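Local structure of cadherin-related family member 2 (Homo sapiens, 5CZR) at residues Y49-T54 / G58-A63; F27-E32 / V76-S81; P5-N10 / L39-S44. The protein forms calcium-dependent adhesive complexes with CDHR5 on adjacent microvilli, through an extracellular region whose first two cadherin domains make up this chain, and so controls microvillar packing. All coordinates share one frame; numbering follows the deposited sequence.

Interaction 1: Y49-T54 / G58-A63; sequences YFFAVT and GEVKLA
Ala52 and Lys61 face each other in a doubly hydrogen-bonded antiparallel pair. Ala52 N donates to Lys61 O at 2.8 Å, in the carbonyl plane. Lys61 N returns the bond to Ala52 O at 3.0 Å, almost straight at 176°. Thr54 N reaches Glu59 O next, and Ala63 N closes the other end on Phe50 O at 2.7 Å. In this last bond the donor stands 45° above the carbonyl plane. Beside the turn, Gly58 N bonds to Thr54 O. Gly58 has a positive phi, which suits a residue without a side chain. Two CA-H...O contacts add to the pairing. Phe51 CA lies 3.2 Å from Lys61 O, and Val53 CA approaches Glu59 O.

Most apolar contacts involve Phe51 and the face that carries Val53 and Val60. Val60 puts CG1 anti to its backbone N (chi1 -174°). This methyl meets CB, CG and CD1 of Phe51, with Phe51 CB to Val60 CG1 at 3.7 Å. Further out on the same ring, Phe51 CE1 touches Leu62 CD1 at 3.7 Å. Lys61 O sits at the ring edge, in its plane. Leu62 CD1 also packs on the carbonyl oxygen of Phe50. Val53 CG2 and Val60 CG2 meet more loosely at 4.2 Å. Ala52 and Lys61 use the other face, and the extended lysine chain leads away from the pair.

The polar end of Glu59 is held from outside the hairpin: OE2 accepts a hydrogen bond from Gln25 NE2. The contact is a beta hairpin of the first cadherin domain. Strand 51-53 is an edge strand of its four-stranded sheet, and strand 59-62 pairs on its other side with strand 25-32. Phe51, Val53 and Val60 point into the sandwich, where they meet Met43 of strand 40-44.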
loop_
_atom_site.group_PDB
_atom_site.type_symbol
_atom_site.label_atom_id
_atom_site.label_comp_id
_atom_site.label_asym_id
_atom_site.label_seq_id
_atom_site.Cartn_x
_atom_site.Cartn_y
_atom_site.Cartn_z
ATOM N N TYR A 49 -24.182 2.470 2.057
ATOM C CA TYR A 49 -23.798 2.038 3.398
ATOM C C TYR A 49 -22.374 2.519 3.802
ATOM O O TYR A 49 -22.012 2.457 4.974
ATOM C CB TYR A 49 -23.870 0.509 3.535
ATOM C CG TYR A 49 -22.757 -0.217 2.783
ATOM C CD1 TYR A 49 -21.530 -0.438 3.371
ATOM C CD2 TYR A 49 -22.949 -0.688 1.478
ATOM C CE1 TYR A 49 -20.504 -1.099 2.689
ATOM C CE2 TYR A 49 -21.931 -1.343 0.785
ATOM C CZ TYR A 49 -20.693 -1.524 1.394
ATOM O OH TYR A 49 -19.672 -2.179 0.742
ATOM N N PHE A 50 -21.568 2.925 2.831
ATOM C CA PHE A 50 -20.269 3.527 3.118
ATOM C C PHE A 50 -20.362 4.846 3.885
ATOM O O PHE A 50 -19.357 5.272 4.459
ATOM C CB PHE A 50 -19.463 3.795 1.836
ATOM C CG PHE A 50 -18.782 2.596 1.291
ATOM C CD1 PHE A 50 -17.627 2.106 1.880
ATOM C CD2 PHE A 50 -19.296 1.938 0.155
ATOM C CE1 PHE A 50 -17.019 0.952 1.384
ATOM C CE2 PHE A 50 -18.657 0.826 -0.364
ATOM C CZ PHE A 50 -17.513 0.331 0.249
ATOM N N PHE A 51 -21.526 5.503 3.829
ATOM C CA PHE A 51 -21.674 6.832 4.387
ATOM C C PHE A 51 -22.944 6.975 5.240
ATOM O O PHE A 51 -23.856 6.145 5.190
ATOM C CB PHE A 51 -21.747 7.856 3.261
ATOM C CG PHE A 51 -20.539 7.884 2.370
ATOM C CD1 PHE A 51 -19.322 8.447 2.832
ATOM C CD2 PHE A 51 -20.603 7.393 1.052
ATOM C CE1 PHE A 51 -18.207 8.489 2.012
ATOM C CE2 PHE A 51 -19.462 7.385 0.258
ATOM C CZ PHE A 51 -18.263 7.940 0.725
ATOM N N ALA A 52 -22.985 8.052 6.018
ATOM C CA ALA A 52 -24.160 8.439 6.774
ATOM C C ALA A 52 -24.316 9.916 6.591
ATOM O O ALA A 52 -23.420 10.687 6.940
ATOM C CB ALA A 52 -24.019 8.100 8.248
ATOM N N VAL A 53 -25.443 10.308 5.983
ATOM C CA VAL A 53 -25.720 11.727 5.683
ATOM C C VAL A 53 -26.520 12.299 6.864
ATOM O O VAL A 53 -27.472 11.672 7.312
ATOM C CB VAL A 53 -26.550 11.858 4.378
ATOM C CG1 VAL A 53 -26.857 13.296 4.113
ATOM C CG2 VAL A 53 -25.799 11.244 3.170
ATOM N N THR A 54 -26.131 13.474 7.341
ATOM C CA THR A 54 -26.941 14.253 8.267
ATOM C C THR A 54 -27.966 15.026 7.439
ATOM O O THR A 54 -27.602 15.944 6.724
ATOM C CB THR A 54 -26.059 15.241 9.080
ATOM O OG1 THR A 54 -25.073 14.496 9.782
ATOM C CG2 THR A 54 -26.897 16.026 10.110
ATOM N N GLY A 58 -26.501 18.305 5.340
ATOM C CA GLY A 58 -25.712 17.823 4.208
ATOM C C GLY A 58 -24.344 17.266 4.581
ATOM O O GLY A 58 -23.616 16.804 3.688
ATOM N N GLU A 59 -23.990 17.253 5.864
ATOM C CA GLU A 59 -22.710 16.696 6.281
ATOM C C GLU A 59 -22.695 15.175 6.016
ATOM O O GLU A 59 -23.649 14.474 6.347
ATOM C CB GLU A 59 -22.414 16.944 7.764
ATOM C CG GLU A 59 -20.973 16.614 8.127
ATOM C CD GLU A 59 -20.572 16.936 9.562
ATOM O OE1 GLU A 59 -21.384 17.441 10.348
ATOM O OE2 GLU A 59 -19.412 16.638 9.924
ATOM N N VAL A 60 -21.616 14.690 5.415
ATOM C CA VAL A 60 -21.489 13.264 5.138
ATOM C C VAL A 60 -20.342 12.693 5.951
ATOM O O VAL A 60 -19.200 13.216 5.888
ATOM C CB VAL A 60 -21.269 12.998 3.646
ATOM C CG1 VAL A 60 -21.295 11.515 3.382
ATOM C CG2 VAL A 60 -22.358 13.676 2.827
ATOM N N LYS A 61 -20.635 11.653 6.717
ATOM C CA LYS A 61 -19.611 10.968 7.533
ATOM C C LYS A 61 -19.388 9.581 6.989
ATOM O O LYS A 61 -20.340 8.950 6.444
ATOM C CB LYS A 61 -20.064 10.910 8.966
ATOM C CG LYS A 61 -20.064 12.289 9.608
ATOM C CD LYS A 61 -20.553 12.229 11.025
ATOM C CE LYS A 61 -20.497 13.603 11.640
ATOM N NZ LYS A 61 -20.891 13.517 13.074
ATOM N N LEU A 62 -18.158 9.096 7.078
ATOM C CA LEU A 62 -17.870 7.736 6.632
ATOM C C LEU A 62 -18.471 6.737 7.646
ATOM O O LEU A 62 -18.306 6.913 8.856
ATOM C CB LEU A 62 -16.374 7.491 6.538
ATOM C CG LEU A 62 -15.983 6.191 5.818
ATOM C CD1 LEU A 62 -16.185 6.338 4.318
ATOM C CD2 LEU A 62 -14.526 5.858 6.145
ATOM N N ALA A 63 -19.186 5.735 7.146
ATOM C CA ALA A 63 -19.856 4.769 7.977
ATOM C C ALA A 63 -19.303 3.381 7.808
ATOM O O ALA A 63 -19.629 2.494 8.589
ATOM C CB ALA A 63 -21.363 4.758 7.708
#

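Interaction 2: F27-E32 / V76-S81; sequences FWLVAE and VTISVS
Leu29 CD2 fits against two branches of Ile78. It lies 3.8 Å from Ile78 CG2 and 3.9 Å from Ile78 CD1. Ile78 holds CG1 between its backbone N and carbonyl carbon (chi1 56°), and the extended chain beyond carries CD1 to the same leucine methyl. Two residues on, the single methyl of Ala31 meets both methyls of Val80. Ala31 CB is 3.8 Å from Val80 CG2 and 4.1 Å from Val80 CG1. No hydrogen bond joins the segments.

The contact joins the two sheets of the beta-sandwich of the first cadherin domain. Strand 25-32 belongs to one sheet and strand 73-81 to the other. The backbones stand well apart: Leu29 CA to Ile78 CA is 8.3 Å, and Ala31 CA to Val80 CA is 7.2 Å. The smaller alanine goes with the closer approach.

Around these two contacts, Val60 and Tyr41 both pack on Leu29, and Tyr41 also touches Val80. The backbone of 27-32 is held in its sheet by bonds from Leu29 to Gly58 and from Glu32 to Lys6. Both segments run on directly into Asp33 and Asp82, which bind the calcium ion at the N-terminal end of the domain.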
loop_
_atom_site.group_PDB
_atom_site.type_symbol
_atom_site.label_atom_id
_atom_site.label_comp_id
_atom_site.label_asym_id
_atom_site.label_seq_id
_atom_site.Cartn_x
_atom_site.Cartn_y
_atom_site.Cartn_z
ATOM N N PHE A 27 -17.240 14.618 3.510
ATOM C CA PHE A 27 -17.481 15.815 2.693
ATOM C C PHE A 27 -18.894 16.345 2.995
ATOM O O PHE A 27 -19.635 15.747 3.798
ATOM C CB PHE A 27 -17.361 15.513 1.183
ATOM C CG PHE A 27 -18.326 14.449 0.694
ATOM C CD1 PHE A 27 -18.098 13.105 0.993
ATOM C CD2 PHE A 27 -19.447 14.785 -0.009
ATOM C CE1 PHE A 27 -18.961 12.115 0.540
ATOM C CE2 PHE A 27 -20.321 13.805 -0.443
ATOM C CZ PHE A 27 -20.066 12.463 -0.194
ATOM N N TRP A 28 -19.209 17.485 2.392
ATOM C CA TRP A 28 -20.487 18.149 2.538
ATOM C C TRP A 28 -21.256 18.022 1.230
ATOM O O TRP A 28 -20.719 18.344 0.152
ATOM C CB TRP A 28 -20.278 19.631 2.874
ATOM C CG TRP A 28 -19.814 19.854 4.278
ATOM C CD1 TRP A 28 -18.527 19.815 4.721
ATOM C CD2 TRP A 28 -20.634 20.106 5.431
ATOM N NE1 TRP A 28 -18.487 20.055 6.081
ATOM C CE2 TRP A 28 -19.768 20.243 6.541
ATOM C CE3 TRP A 28 -22.010 20.278 5.622
ATOM C CZ2 TRP A 28 -20.235 20.502 7.847
ATOM C CZ3 TRP A 28 -22.497 20.541 6.936
ATOM C CH2 TRP A 28 -21.603 20.649 8.022
ATOM N N LEU A 29 -22.489 17.529 1.306
ATOM C CA LEU A 29 -23.413 17.657 0.188
ATOM C C LEU A 29 -23.988 19.064 0.195
ATOM O O LEU A 29 -24.438 19.542 1.234
ATOM C CB LEU A 29 -24.542 16.630 0.279
ATOM C CG LEU A 29 -24.163 15.178 -0.001
ATOM C CD1 LEU A 29 -25.278 14.241 0.433
ATOM C CD2 LEU A 29 -23.854 15.000 -1.483
ATOM N N VAL A 30 -23.929 19.731 -0.958
ATOM C CA VAL A 30 -24.339 21.122 -1.065
ATOM C C VAL A 30 -25.164 21.316 -2.338
ATOM O O VAL A 30 -24.804 20.865 -3.416
ATOM C CB VAL A 30 -23.142 22.123 -1.087
ATOM C CG1 VAL A 30 -23.625 23.519 -0.714
ATOM C CG2 VAL A 30 -22.015 21.741 -0.153
ATOM N N ALA A 31 -26.283 21.991 -2.167
ATOM C CA ALA A 31 -27.180 22.314 -3.249
ATOM C C ALA A 31 -27.726 23.707 -2.964
ATOM O O ALA A 31 -27.502 24.249 -1.891
ATOM C CB ALA A 31 -28.307 21.303 -3.307
ATOM N N GLU A 32 -28.427 24.276 -3.938
ATOM C CA GLU A 32 -29.060 25.591 -3.814
ATOM C C GLU A 32 -30.470 25.503 -4.345
ATOM O O GLU A 32 -30.824 24.593 -5.130
ATOM C CB GLU A 32 -28.282 26.644 -4.587
ATOM C CG GLU A 32 -28.348 26.472 -6.109
ATOM C CD GLU A 32 -27.289 27.278 -6.880
ATOM O OE1 GLU A 32 -26.203 27.596 -6.308
ATOM O OE2 GLU A 32 -27.527 27.571 -8.083
ATOM N N VAL A 76 -22.499 6.355 -5.902
ATOM C CA VAL A 76 -23.618 6.405 -5.001
ATOM C C VAL A 76 -24.665 7.338 -5.560
ATOM O O VAL A 76 -24.375 8.176 -6.402
ATOM C CB VAL A 76 -23.197 6.887 -3.586
ATOM C CG1 VAL A 76 -22.349 5.841 -2.915
ATOM C CG2 VAL A 76 -22.462 8.222 -3.651
ATOM N N THR A 77 -25.895 7.158 -5.110
ATOM C CA THR A 77 -26.964 8.079 -5.451
ATOM C C THR A 77 -27.087 9.095 -4.336
ATOM O O THR A 77 -27.214 8.738 -3.159
ATOM C CB THR A 77 -28.295 7.340 -5.680
ATOM O OG1 THR A 77 -28.119 6.441 -6.766
ATOM C CG2 THR A 77 -29.398 8.322 -6.068
ATOM N N ILE A 78 -26.999 10.361 -4.716
ATOM C CA ILE A 78 -27.187 11.416 -3.784
ATOM C C ILE A 78 -28.521 12.090 -4.032
ATOM O O ILE A 78 -28.981 12.188 -5.146
ATOM C CB ILE A 78 -26.031 12.418 -3.785
ATOM C CG1 ILE A 78 -25.784 13.002 -5.184
ATOM C CG2 ILE A 78 -24.769 11.747 -3.261
ATOM C CD1 ILE A 78 -24.850 14.209 -5.170
ATOM N N SER A 79 -29.095 12.625 -2.962
ATOM C CA SER A 79 -30.428 13.198 -3.010
ATOM C C SER A 79 -30.491 14.549 -2.260
ATOM O O SER A 79 -29.935 14.684 -1.170
ATOM C CB SER A 79 -31.389 12.230 -2.331
ATOM O OG SER A 79 -32.699 12.730 -2.339
ATOM N N VAL A 80 -31.154 15.519 -2.871
ATOM C CA VAL A 80 -31.557 16.719 -2.186
ATOM C C VAL A 80 -33.054 16.961 -2.423
ATOM O O VAL A 80 -33.553 16.792 -3.521
ATOM C CB VAL A 80 -30.729 17.941 -2.624
ATOM C CG1 VAL A 80 -30.839 18.182 -4.134
ATOM C CG2 VAL A 80 -31.156 19.181 -1.851
ATOM N N SER A 81 -33.744 17.357 -1.367
ATOM C CA SER A 81 -35.179 17.536 -1.403
ATOM C C SER A 81 -35.533 18.901 -0.845
ATOM O O SER A 81 -35.052 19.263 0.239
ATOM C CB SER A 81 -35.851 16.469 -0.570
ATOM O OG SER A 81 -35.633 15.204 -1.139
#

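Interaction 3: P5-N10 / L39-S44; sequences PKFLAN and LTYGMS
Phe7 and Tyr41 meet through ring carbons, without stacking. Phe7 CE1 comes to the edge of the Tyr41 ring, near its plane, and lies 4.2 Å from both Tyr41 CE1 and Tyr41 CD1. Relative to the Phe7 ring the approach is oblique, and the two ring planes are turned by about 41°. The side chains slide past each other in opposite directions. Strand 73-81 covers both faces of Phe7 and one face of Tyr41. Val80 CG1 lies over one face of the Phe7 ring, 3.7 Å from Phe7 CE2, and Ile78 CD1 lies over the other, 3.7 Å from Phe7 CZ. Val80 CG2 lies toward the rim of one face of Tyr41, and Gly58 CA toward the rim of the opposite face.

Both aromatic side chains start with CG anti to the carbonyl carbon (chi1 -81° for Phe7, -62° for Tyr41). Neither CB points at the other segment, yet each ring end comes nearer to it. The Tyr41 hydroxyl is not left bare, since Tyr41 OH and Ala31 N form a weak hydrogen bond.

Strands 6-7 and 40-44 lie in different sheets of the first cadherin domain, at opposite edges of the beta-sandwich. Their aromatic side chains reach in to meet between the sheets. The pairing is purely apolar, and the Phe7 and Tyr41 CA atoms are 10.4 Å apart.

Pro5 and Leu39 make the second point of contact. Pro5 CB touches one branch of the leucine, Leu39 CD2, at 3.9 Å. The CB of each residue points toward the other segment. They pack on Asp33 and Asp82, which bind calcium together with Asn2, Val3, Asp35 and Asp37. The Pro5 side chain is about 5 Å from that ion, so this apolar pair lies against the metal site at the N-terminal tip of the domain.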
loop_
_atom_site.group_PDB
_atom_site.type_symbol
_atom_site.label_atom_id
_atom_site.label_comp_id
_atom_site.label_asym_id
_atom_site.label_seq_id
_atom_site.Cartn_x
_atom_site.Cartn_y
_atom_site.Cartn_z
ATOM N N PRO A 5 -34.589 22.153 -6.325
ATOM C CA PRO A 5 -33.202 22.399 -5.926
ATOM C C PRO A 5 -32.230 21.715 -6.881
ATOM O O PRO A 5 -32.605 20.784 -7.608
ATOM C CB PRO A 5 -33.117 21.772 -4.539
ATOM C CG PRO A 5 -34.173 20.707 -4.562
ATOM C CD PRO A 5 -35.286 21.266 -5.384
ATOM N N LYS A 6 -30.991 22.171 -6.836
ATOM C CA LYS A 6 -29.955 21.775 -7.778
ATOM C C LYS A 6 -28.639 21.682 -7.019
ATOM O O LYS A 6 -28.265 22.593 -6.288
ATOM C CB LYS A 6 -29.851 22.814 -8.896
ATOM C CG LYS A 6 -28.929 22.434 -10.055
ATOM C CD LYS A 6 -29.512 22.834 -11.427
ATOM C CE LYS A 6 -29.696 24.341 -11.600
ATOM N NZ LYS A 6 -28.401 25.021 -11.928
ATOM N N PHE A 7 -28.011 20.521 -7.093
ATOM C CA PHE A 7 -26.678 20.316 -6.531
ATOM C C PHE A 7 -25.679 21.237 -7.221
ATOM O O PHE A 7 -25.761 21.478 -8.427
ATOM C CB PHE A 7 -26.238 18.862 -6.749
ATOM C CG PHE A 7 -26.811 17.890 -5.731
ATOM C CD1 PHE A 7 -26.433 17.965 -4.412
ATOM C CD2 PHE A 7 -27.661 16.876 -6.117
ATOM C CE1 PHE A 7 -26.921 17.060 -3.489
ATOM C CE2 PHE A 7 -28.142 15.955 -5.210
ATOM C CZ PHE A 7 -27.766 16.036 -3.898
ATOM N N LEU A 8 -24.743 21.746 -6.453
ATOM C CA LEU A 8 -23.644 22.503 -7.040
ATOM C C LEU A 8 -22.863 21.636 -8.008
ATOM O O LEU A 8 -22.811 20.423 -7.868
ATOM C CB LEU A 8 -22.703 23.062 -5.945
ATOM C CG LEU A 8 -23.356 23.998 -4.895
ATOM C CD1 LEU A 8 -22.301 24.737 -4.063
ATOM C CD2 LEU A 8 -24.324 24.985 -5.547
ATOM N N ALA A 9 -22.239 22.295 -8.975
ATOM C CA ALA A 9 -21.459 21.648 -10.010
ATOM C C ALA A 9 -20.444 20.614 -9.510
ATOM O O ALA A 9 -20.234 19.582 -10.162
ATOM C CB ALA A 9 -20.759 22.710 -10.881
ATOM N N ASN A 10 -19.793 20.879 -8.384
ATOM C CA ASN A 10 -18.741 19.976 -7.894
ATOM C C ASN A 10 -19.275 18.730 -7.144
ATOM O O ASN A 10 -18.499 17.933 -6.644
ATOM C CB ASN A 10 -17.719 20.733 -7.032
ATOM C CG ASN A 10 -18.356 21.331 -5.779
ATOM O OD1 ASN A 10 -19.506 21.787 -5.815
ATOM N ND2 ASN A 10 -17.660 21.275 -4.678
ATOM N N LEU A 39 -33.695 22.613 2.695
ATOM C CA LEU A 39 -33.294 21.450 1.879
ATOM C C LEU A 39 -32.824 20.329 2.763
ATOM O O LEU A 39 -32.154 20.572 3.781
ATOM C CB LEU A 39 -32.146 21.826 0.944
ATOM C CG LEU A 39 -32.438 23.009 0.001
ATOM C CD1 LEU A 39 -31.269 23.240 -0.944
ATOM C CD2 LEU A 39 -33.731 22.765 -0.779
ATOM N N THR A 40 -33.202 19.098 2.408
ATOM C CA THR A 40 -32.743 17.921 3.117
ATOM C C THR A 40 -32.032 16.952 2.205
ATOM O O THR A 40 -32.315 16.881 0.986
ATOM C CB THR A 40 -33.862 17.226 3.875
ATOM O OG1 THR A 40 -34.893 16.808 2.955
ATOM C CG2 THR A 40 -34.455 18.172 4.933
ATOM N N TYR A 41 -31.062 16.243 2.789
ATOM C CA TYR A 41 -30.087 15.487 2.029
ATOM C C TYR A 41 -30.056 14.042 2.440
ATOM O O TYR A 41 -30.312 13.680 3.597
ATOM C CB TYR A 41 -28.683 16.050 2.228
ATOM C CG TYR A 41 -28.508 17.456 1.764
ATOM C CD1 TYR A 41 -28.171 17.736 0.453
ATOM C CD2 TYR A 41 -28.655 18.531 2.648
ATOM C CE1 TYR A 41 -27.992 19.062 0.027
ATOM C CE2 TYR A 41 -28.481 19.850 2.226
ATOM C CZ TYR A 41 -28.150 20.104 0.921
ATOM O OH TYR A 41 -27.948 21.386 0.501
ATOM N N GLY A 42 -29.722 13.208 1.474
ATOM C CA GLY A 42 -29.731 11.760 1.662
ATOM C C GLY A 42 -28.820 11.085 0.657
ATOM O O GLY A 42 -28.264 11.751 -0.228
ATOM N N MET A 43 -28.621 9.781 0.855
ATOM C CA MET A 43 -27.874 8.967 -0.059
ATOM C C MET A 43 -28.527 7.609 -0.121
ATOM O O MET A 43 -29.022 7.110 0.884
ATOM C CB MET A 43 -26.435 8.869 0.426
ATOM C CG MET A 43 -25.450 8.317 -0.558
ATOM S SD MET A 43 -23.768 8.236 0.127
ATOM C CE MET A 43 -23.320 9.922 0.303
ATOM N N SER A 44 -28.490 6.995 -1.281
ATOM C CA SER A 44 -29.086 5.669 -1.462
ATOM C C SER A 44 -28.311 4.806 -2.467
ATOM O O SER A 44 -27.381 5.277 -3.123
ATOM C CB SER A 44 -30.534 5.784 -1.975
ATOM O OG SER A 44 -30.591 6.365 -3.272
#

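From the N terminus, segment 5-10 comes first and meets 39-44, where interaction 3 closes its loop. Segment 27-32 falls inside that loop but finds its partner only at 76-81, so interactions 3 and 2 cross along the chain. Interaction 1 opens after interaction 3 has closed, and its short hairpin lies wholly within the longer loop of interaction 2. Interaction 1 pairs two neighbouring strands within one sheet, whereas interactions 2 and 3 join the two sheets of the same cadherin domain. Backbone bonds knit them further: Val60 N to Phe27 O links interactions 1 and 2, and Ser81 N to Thr40 O links 2 and 3.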